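Local coordinates for sulfotransferase (Alicyclobacillus acidocaldarius subsp. acidocaldarius, PDB 3RNL), which probably transfers sulfonate groups as a sulfotransferase with a P-loop-like alpha-beta-alpha fold, and binds magnesium ions, at residues A[166-171]-A[291-296]; A[173-176]-A[182-185]. All coordinates share one frame; numbering follows the deposited sequence.

Contact 1: A[166-171]-A[291-296]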
loop_
_atom_site.group_PDB
_atom_site.type_symbol
_atom_site.label_atom_id
_atom_site.label_comp_id
_atom_site.label_asym_id
_atom_site.label_seq_id
_atom_site.Cartn_x
_atom_site.Cartn_y
_atom_site.Cartn_z
ATOM N N LEU A 166 -3.456 -11.120 -0.241
ATOM C CA LEU A 166 -4.830 -11.500 -0.544
ATOM C C LEU A 166 -5.628 -10.210 -0.435
ATOM O O LEU A 166 -6.306 -9.929 0.563
ATOM C CB LEU A 166 -5.297 -12.492 0.529
ATOM C CG LEU A 166 -4.620 -13.874 0.497
ATOM C CD1 LEU A 166 -4.822 -14.663 1.800
ATOM C CD2 LEU A 166 -5.171 -14.655 -0.685
ATOM N N TYR A 167 -5.789 -9.579 -1.590
ATOM C CA TYR A 167 -6.247 -8.196 -1.620
ATOM C C TYR A 167 -7.749 -8.074 -1.486
ATOM O O TYR A 167 -8.243 -7.026 -1.079
ATOM C CB TYR A 167 -5.878 -7.521 -2.937
ATOM C CG TYR A 167 -4.405 -7.466 -3.290
ATOM C CD1 TYR A 167 -3.444 -7.027 -2.377
ATOM C CD2 TYR A 167 -3.989 -7.816 -4.564
ATOM C CE1 TYR A 167 -2.081 -6.955 -2.748
ATOM C CE2 TYR A 167 -2.651 -7.765 -4.936
ATOM C CZ TYR A 167 -1.704 -7.327 -4.023
ATOM O OH TYR A 167 -0.385 -7.266 -4.424
ATOM N N ALA A 168 -8.477 -9.108 -1.900
ATOM C CA ALA A 168 -9.907 -8.922 -2.139
ATOM C C ALA A 168 -10.616 -8.393 -0.896
ATOM O O ALA A 168 -11.345 -7.396 -0.957
ATOM C CB ALA A 168 -10.562 -10.217 -2.611
ATOM N N ALA A 169 -10.421 -9.055 0.233
ATOM C CA ALA A 169 -11.128 -8.612 1.442
ATOM C C ALA A 169 -10.647 -7.242 1.919
ATOM O O ALA A 169 -11.415 -6.477 2.514
ATOM C CB ALA A 169 -10.980 -9.645 2.569
ATOM N N GLN A 170 -9.370 -6.947 1.691
ATOM C CA GLN A 170 -8.795 -5.674 2.120
ATOM C C GLN A 170 -9.394 -4.536 1.315
ATOM O O GLN A 170 -9.763 -3.497 1.860
ATOM C CB GLN A 170 -7.272 -5.682 1.912
ATOM C CG GLN A 170 -6.587 -6.843 2.653
ATOM C CD GLN A 170 -5.093 -6.921 2.334
ATOM O OE1 GLN A 170 -4.418 -5.906 2.284
ATOM N NE2 GLN A 170 -4.578 -8.133 2.139
ATOM N N VAL A 171 -9.462 -4.725 0.003
ATOM C CA VAL A 171 -10.061 -3.710 -0.863
ATOM C C VAL A 171 -11.566 -3.577 -0.582
ATOM O O VAL A 171 -12.106 -2.449 -0.522
ATOM C CB VAL A 171 -9.804 -4.057 -2.337
ATOM C CG1 VAL A 171 -10.570 -3.110 -3.258
ATOM C CG2 VAL A 171 -8.284 -4.010 -2.630
ATOM N N GLU A 291 -11.483 -9.315 -9.044
ATOM C CA GLU A 291 -11.946 -8.850 -10.360
ATOM C C GLU A 291 -13.372 -8.318 -10.278
ATOM O O GLU A 291 -13.696 -7.239 -10.799
ATOM C CB GLU A 291 -11.906 -9.987 -11.390
ATOM C CG GLU A 291 -10.509 -10.391 -11.809
ATOM C CD GLU A 291 -10.507 -11.488 -12.864
ATOM O OE1 GLU A 291 -11.421 -12.345 -12.851
ATOM O OE2 GLU A 291 -9.587 -11.487 -13.709
ATOM N N ALA A 292 -14.230 -9.088 -9.621
ATOM C CA ALA A 292 -15.635 -8.700 -9.482
ATOM C C ALA A 292 -15.797 -7.453 -8.610
ATOM O O ALA A 292 -16.700 -6.636 -8.833
ATOM C CB ALA A 292 -16.448 -9.849 -8.909
ATOM N N LEU A 293 -14.933 -7.307 -7.610
ATOM C CA LEU A 293 -14.999 -6.147 -6.716
ATOM C C LEU A 293 -14.620 -4.854 -7.427
ATOM O O LEU A 293 -15.310 -3.844 -7.298
ATOM C CB LEU A 293 -14.081 -6.326 -5.495
ATOM C CG LEU A 293 -14.594 -7.185 -4.339
ATOM C CD1 LEU A 293 -13.492 -7.440 -3.323
ATOM C CD2 LEU A 293 -15.801 -6.518 -3.668
ATOM N N ILE A 294 -13.512 -4.886 -8.161
ATOM C CA ILE A 294 -12.982 -3.678 -8.803
ATOM C C ILE A 294 -13.406 -3.498 -10.257
ATOM O O ILE A 294 -12.962 -2.561 -10.923
ATOM C CB ILE A 294 -11.439 -3.571 -8.677
ATOM C CG1 ILE A 294 -10.736 -4.646 -9.508
ATOM C CG2 ILE A 294 -11.018 -3.680 -7.198
ATOM C CD1 ILE A 294 -9.206 -4.479 -9.553
ATOM N N HIS A 295 -14.247 -4.403 -10.752
ATOM C CA HIS A 295 -14.824 -4.275 -12.087
ATOM C C HIS A 295 -13.808 -4.277 -13.205
ATOM O O HIS A 295 -13.976 -3.560 -14.189
ATOM C CB HIS A 295 -15.632 -2.981 -12.209
ATOM C CG HIS A 295 -16.746 -2.874 -11.223
ATOM N ND1 HIS A 295 -17.486 -1.722 -11.061
ATOM C CD2 HIS A 295 -17.263 -3.782 -10.363
ATOM C CE1 HIS A 295 -18.410 -1.924 -10.136
ATOM N NE2 HIS A 295 -18.294 -3.164 -9.697
ATOM N N ARG A 296 -12.767 -5.078 -13.079
ATOM C CA ARG A 296 -11.858 -5.224 -14.203
ATOM C C ARG A 296 -11.202 -6.594 -14.199
ATOM O O ARG A 296 -11.129 -7.253 -13.170
ATOM C CB ARG A 296 -10.815 -4.106 -14.213
ATOM C CG ARG A 296 -9.871 -4.127 -13.037
ATOM C CD ARG A 296 -9.009 -2.869 -13.042
ATOM N NE ARG A 296 -8.259 -2.726 -14.291
ATOM C CZ ARG A 296 -7.434 -1.717 -14.559
ATOM N NH1 ARG A 296 -7.246 -0.753 -13.666
ATOM N NH2 ARG A 296 -6.795 -1.675 -15.720
#
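The peptide carbonyl of Ala168 is the flat group met across this contact: Leu293 CD1 approaches Ala168 O from one face, tilted well out of the peptide plane, at 3.2 Å. That approach is short, and Leu293 was modelled in two conformers, so the exact spacing is doubtful; the same methyl also lies 4.1 Å from Ala168 CB. The imidazole of His295 is turned elsewhere, with the carbonyl oxygen of Ala292 at its edge and in its plane. The Tyr167 ring likewise leads away from 291-296, against Leu290 earlier in helix 273-294, and donates its hydroxyl to Arg117 O. It rests on Ala16 and Cys19, in the loop that probably binds the 5'-phosphosulfate, as the P-loop-like segment does in sulfotransferases. Here the start of helix 167-178 is set against the last turn of the long helix 273-294, and Asp286 of that helix accepts a hydrogen bond from Ala168 N. One turn along, Val171 and Ile294 meet at about a right angle, with 4.0 Å between Val171 CG1 and Ile294 CG2. Val171 CG1 reaches across because it stands opposite its own backbone nitrogen (chi1 173°). Ile294 also touches Val185 of the edge strand. Beyond it, His295 adopts positive phi and turns the chain out of the helix, while Leu293 O receives Arg180 NH1.

Contact 2: A[173-176]-A[182-185]. With MG (magnesium ion), chain C.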
loop_
_atom_site.group_PDB
_atom_site.type_symbol
_atom_site.label_atom_id
_atom_site.label_comp_id
_atom_site.label_asym_id
_atom_site.label_seq_id
_atom_site.Cartn_x
_atom_site.Cartn_y
_atom_site.Cartn_z
ATOM N N ARG A 173 -13.109 -3.882 2.166
ATOM C CA ARG A 173 -13.323 -3.077 3.377
ATOM C C ARG A 173 -13.285 -1.577 3.051
ATOM O O ARG A 173 -14.109 -0.811 3.545
ATOM C CB ARG A 173 -12.290 -3.443 4.461
ATOM C CG ARG A 173 -12.450 -2.701 5.799
ATOM C CD ARG A 173 -13.793 -2.964 6.504
ATOM N NE ARG A 173 -14.192 -4.377 6.568
ATOM C CZ ARG A 173 -13.784 -5.241 7.492
ATOM N NH1 ARG A 173 -14.235 -6.502 7.474
ATOM N NH2 ARG A 173 -12.920 -4.852 8.433
ATOM N N TYR A 174 -12.337 -1.149 2.213
ATOM C CA TYR A 174 -12.292 0.265 1.810
ATOM C C TYR A 174 -13.480 0.664 0.947
ATOM O O TYR A 174 -14.033 1.762 1.118
ATOM C CB TYR A 174 -10.979 0.620 1.104
ATOM C CG TYR A 174 -9.891 0.926 2.108
ATOM C CD1 TYR A 174 -9.675 2.236 2.549
ATOM C CD2 TYR A 174 -9.124 -0.096 2.666
ATOM C CE1 TYR A 174 -8.684 2.525 3.493
ATOM C CE2 TYR A 174 -8.124 0.186 3.612
ATOM C CZ TYR A 174 -7.922 1.492 4.027
ATOM O OH TYR A 174 -6.948 1.767 4.974
ATOM N N LEU A 175 -13.865 -0.195 0.008
ATOM C CA LEU A 175 -15.039 0.122 -0.820
ATOM C C LEU A 175 -16.299 0.197 0.029
ATOM O O LEU A 175 -17.172 1.057 -0.207
ATOM C CB LEU A 175 -15.225 -0.907 -1.930
ATOM C CG LEU A 175 -14.102 -0.890 -2.978
ATOM C CD1 LEU A 175 -14.198 -2.103 -3.887
ATOM C CD2 LEU A 175 -14.199 0.382 -3.789
ATOM N N ASP A 176 -16.420 -0.703 1.001
ATOM C CA ASP A 176 -17.590 -0.664 1.878
ATOM C C ASP A 176 -17.607 0.628 2.693
ATOM O O ASP A 176 -18.628 1.293 2.819
ATOM C CB ASP A 176 -17.597 -1.841 2.861
ATOM C CG ASP A 176 -17.905 -3.167 2.193
ATOM O OD1 ASP A 176 -18.396 -3.171 1.034
ATOM O OD2 ASP A 176 -17.678 -4.213 2.844
ATOM N N GLN A 182 -15.153 7.352 -3.682
ATOM C CA GLN A 182 -13.977 7.819 -2.953
ATOM C C GLN A 182 -12.725 6.937 -3.020
ATOM O O GLN A 182 -11.772 7.153 -2.259
ATOM C CB GLN A 182 -14.349 8.180 -1.510
ATOM C CG GLN A 182 -15.219 9.448 -1.467
ATOM C CD GLN A 182 -15.840 9.703 -0.111
ATOM O OE1 GLN A 182 -17.045 9.889 -0.006
ATOM N NE2 GLN A 182 -15.019 9.725 0.931
ATOM N N VAL A 183 -12.773 5.885 -3.832
ATOM C CA VAL A 183 -11.652 4.948 -3.910
ATOM C C VAL A 183 -11.210 4.774 -5.361
ATOM O O VAL A 183 -12.044 4.650 -6.259
ATOM C CB VAL A 183 -12.071 3.565 -3.374
ATOM C CG1 VAL A 183 -10.878 2.576 -3.466
ATOM C CG2 VAL A 183 -12.572 3.693 -1.937
ATOM N N LYS A 184 -9.899 4.778 -5.594
ATOM C CA LYS A 184 -9.375 4.504 -6.928
ATOM C C LYS A 184 -8.320 3.427 -6.812
ATOM O O LYS A 184 -7.403 3.545 -6.000
ATOM C CB LYS A 184 -8.766 5.765 -7.544
ATOM C CG LYS A 184 -8.166 5.524 -8.936
ATOM C CD LYS A 184 -7.681 6.823 -9.551
ATOM C CE LYS A 184 -7.012 6.591 -10.907
ATOM N NZ LYS A 184 -8.016 6.156 -11.922
ATOM N N VAL A 185 -8.464 2.371 -7.610
ATOM C CA VAL A 185 -7.505 1.262 -7.572
ATOM C C VAL A 185 -6.680 1.319 -8.839
ATOM O O VAL A 185 -7.241 1.413 -9.926
ATOM C CB VAL A 185 -8.249 -0.082 -7.522
ATOM C CG1 VAL A 185 -7.253 -1.265 -7.595
ATOM C CG2 VAL A 185 -9.095 -0.155 -6.264
HETATM MG MG MG C . -20.936 1.168 2.532
HETATM O O HOH W 1 -21.285 -0.442 1.348
HETATM O O HOH W 2 -20.601 2.398 4.341
HETATM O O HOH W 3 -20.809 -0.606 4.369
HETATM O O HOH W 4 -20.683 3.156 1.133
#
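Leu175 and Val183 cross at about a right angle, one methyl of the leucine set against the branch of the valine. Leu175 CD2 is 3.9 Å from Val183 CB and almost equally near both valine methyls, at 4.0 Å from Val183 CG1 and 4.1 Å from Val183 CG2, so it sits astride the fork and not on a single tip. The leucine bond from CA sets off obliquely, and its outer end bends back to the strand. In Val183, chi1 of 180° places CG1 trans to the backbone nitrogen and leaves CG2 to approach the helix backbone, 3.9 Å from Tyr174 O. The Tyr174 ring starts toward the strand but swings off to pack against Ile112 of strand 111-116 and Met103 of helix 99-106, and its hydroxyl bonds to Tyr93 O. Helix 167-178 is here laid on strand 183-187, an outermost strand of the parallel sheet; Val183 also touches Ile114 of the adjoining strand, whereas Lys184 points to the other side, where helix 195-206 packs. This is one layer boundary of the alpha-beta-alpha sandwich. Away from the strand, Asp176 O binds a magnesium ion at 2.3 Å together with four waters, while its carboxylate forms a salt bridge with Lys172. Lying in the last turn of helix 167-178, Asp176 O would probably gain partial negative charge from the helix dipole, which suits a cation. The contact rests on van der Waals packing of aliphatic groups, including a methyl against a backbone carbonyl, while Tyr174 OH and Gln182 NE2 bond to other parts of the chain.

Both contacts use helix 167-178: contact 1 joins its first turns to the end of helix 273-294, and contact 2 lays its later turns on the edge strand 183-187. Contact 2 is nested within the chain loop closed by contact 1, and their centres lie about 10 Å apart. They touch directly, Leu293 O lying 4.0 Å from Leu175 CD1 and Ile294 CG2 4.1 Å from Val185 CG2. Each is partly buried, and the side chains that meet are aliphatic. Contact 1 is a helix-helix meeting supported by polar bonds to Asp286 and Arg180; contact 2 is a helix-sheet meeting with a hydrated magnesium ion near the helix's C-terminal end, away from the strand.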